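Local coordinates for type IV pilus biogenesis factor PilY1 (Pseudomonas aeruginosa, PDB 3HX6), which helps assemble type IV pili and mediates twitching motility and adhesion to host cells, with calcium binding and release apparently regulating pilus retraction, at residues 199-204 / 263-268. The protein carries 3 engineered substitutions. Numbering follows the deposited sequence.
With CA (calcium ion), chain C.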
# COMPACT_ATOMS: atom_id res chain seq x y z
N THR A 199 -4.30 3.45 24.66
CA THR A 199 -4.98 3.70 23.40
C THR A 199 -5.38 5.17 23.47
O THR A 199 -5.76 5.66 24.53
CB THR A 199 -6.26 2.84 23.23
OG1 THR A 199 -5.89 1.49 22.89
CG2 THR A 199 -7.14 3.39 22.11
N VAL A 200 -5.27 5.86 22.35
CA VAL A 200 -5.65 7.26 22.29
C VAL A 200 -6.93 7.27 21.47
O VAL A 200 -6.94 6.83 20.33
CB VAL A 200 -4.59 8.10 21.58
CG1 VAL A 200 -5.07 9.54 21.45
CG2 VAL A 200 -3.29 8.04 22.38
N ALA A 201 -8.01 7.78 22.06
CA ALA A 201 -9.27 7.76 21.33
C ALA A 201 -10.24 8.84 21.73
O ALA A 201 -10.10 9.50 22.76
CB ALA A 201 -9.93 6.39 21.49
N ARG A 202 -11.25 9.02 20.88
CA ARG A 202 -12.29 9.99 21.12
C ARG A 202 -13.37 9.28 21.91
O ARG A 202 -13.80 8.18 21.55
CB ARG A 202 -12.87 10.48 19.79
CG ARG A 202 -14.03 11.44 19.93
CD ARG A 202 -13.63 12.70 20.66
NE ARG A 202 -14.38 13.85 20.17
CZ ARG A 202 -15.69 14.01 20.28
NH1 ARG A 202 -16.43 13.09 20.89
NH2 ARG A 202 -16.27 15.09 19.77
N LEU A 203 -13.82 9.91 23.00
CA LEU A 203 -14.84 9.30 23.83
C LEU A 203 -16.14 10.09 23.81
O LEU A 203 -16.19 11.24 23.33
CB LEU A 203 -14.34 9.15 25.28
CG LEU A 203 -13.01 8.41 25.46
CD1 LEU A 203 -12.69 8.28 26.95
CD2 LEU A 203 -13.09 7.04 24.82
N HIS A 204 -17.18 9.48 24.36
CA HIS A 204 -18.49 10.10 24.39
C HIS A 204 -18.60 11.31 25.33
O HIS A 204 -19.67 11.89 25.46
CB HIS A 204 -19.55 9.05 24.74
CG HIS A 204 -19.94 8.19 23.58
ND1 HIS A 204 -20.74 8.65 22.55
CD2 HIS A 204 -19.62 6.91 23.26
CE1 HIS A 204 -20.89 7.70 21.65
NE2 HIS A 204 -20.22 6.64 22.06
N GLY A 263 -15.90 6.52 14.84
CA GLY A 263 -14.67 7.04 15.41
C GLY A 263 -14.73 7.38 16.89
O GLY A 263 -13.75 7.88 17.46
N VAL A 264 -15.87 7.12 17.52
CA VAL A 264 -16.01 7.39 18.95
C VAL A 264 -16.10 6.06 19.68
O VAL A 264 -16.99 5.27 19.40
CB VAL A 264 -17.28 8.20 19.23
CG1 VAL A 264 -17.38 8.51 20.71
CG2 VAL A 264 -17.25 9.48 18.41
N ALA A 265 -15.18 5.83 20.60
CA ALA A 265 -15.15 4.58 21.37
C ALA A 265 -16.40 4.36 22.20
O ALA A 265 -16.86 5.26 22.91
CB ALA A 265 -13.92 4.56 22.26
N ASP A 266 -16.95 3.15 22.13
CA ASP A 266 -18.16 2.81 22.87
C ASP A 266 -17.91 1.90 24.07
O ASP A 266 -18.56 2.04 25.10
CB ASP A 266 -19.17 2.16 21.93
CG ASP A 266 -19.45 3.02 20.72
OD1 ASP A 266 -19.84 4.19 20.90
OD2 ASP A 266 -19.26 2.52 19.59
N TYR A 267 -16.97 0.97 23.91
CA TYR A 267 -16.60 0.04 24.98
C TYR A 267 -15.09 -0.09 25.02
O TYR A 267 -14.40 0.27 24.08
CB TYR A 267 -17.14 -1.37 24.71
CG TYR A 267 -18.64 -1.51 24.56
CD1 TYR A 267 -19.48 -1.43 25.67
CD2 TYR A 267 -19.21 -1.78 23.32
CE1 TYR A 267 -20.85 -1.62 25.55
CE2 TYR A 267 -20.57 -1.97 23.18
CZ TYR A 267 -21.39 -1.89 24.30
OH TYR A 267 -22.73 -2.08 24.15
N ALA A 268 -14.59 -0.65 26.12
CA ALA A 268 -13.17 -0.89 26.27
C ALA A 268 -13.09 -2.28 26.87
O ALA A 268 -13.91 -2.65 27.72
CB ALA A 268 -12.54 0.14 27.22
CA CA C . -19.09 4.68 18.40
O HOH W 1 -11.48 7.39 18.54
O HOH W 2 -16.70 6.98 25.00
O HOH W 3 -20.50 6.53 19.00
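H204 reaches across to D266, and NE2 donates to OD1 at 2.7 Å. The bond is almost straight, 170° at the hydrogen. OD1 lies in the plane of the imidazole, and the carboxylate is turned 30° from that plane. The other ring nitrogen, ND1, is hydrogen-bonded to D298, so both ring nitrogens have partners and the ring is fixed in rotation. V264 CG1 sits over the centre of one ring face, 3.6 Å from the centroid, a CH-pi contact. V264 CG1 is anti to its backbone N (chi1 -178°), which places this methyl over the imidazole.

D266 OD1 also binds the calcium ion, at 2.7 Å. D266 OD2 completes the bidentate grip and accepts a hydrogen bond from N259 N. H204 is thus a second-shell residue that probably helps orient the metal-binding carboxylate. The calcium and H204 probably both favour a charged carboxylate.

The backbones are joined directly and through water. A265 N donates to R202 O at 2.9 Å. Water 1 accepts from R202 N and donates to G263 O. Water 2 does the same between H204 N and A265 O, at 2.6 and 2.7 Å. The carbonyl of V264 instead faces the metal, with O at 2.4 Å. R202 runs beside V264, while its NE forms a salt bridge with E69. Beside these polar links, L203 CD2 packs on A265 CB at 3.7 Å.

D258, N260 and D262 supply the remaining protein ligands, and water 3 also binds the ion. This is an EF-hand-like calcium loop, with alternate residues as ligands and a bidentate aspartate near its end. Here it connects strands 251-257 and 267-272 of one four-stranded beta-propeller blade, and the contact ties it to the preceding blade in the C-terminal domain of PilY1.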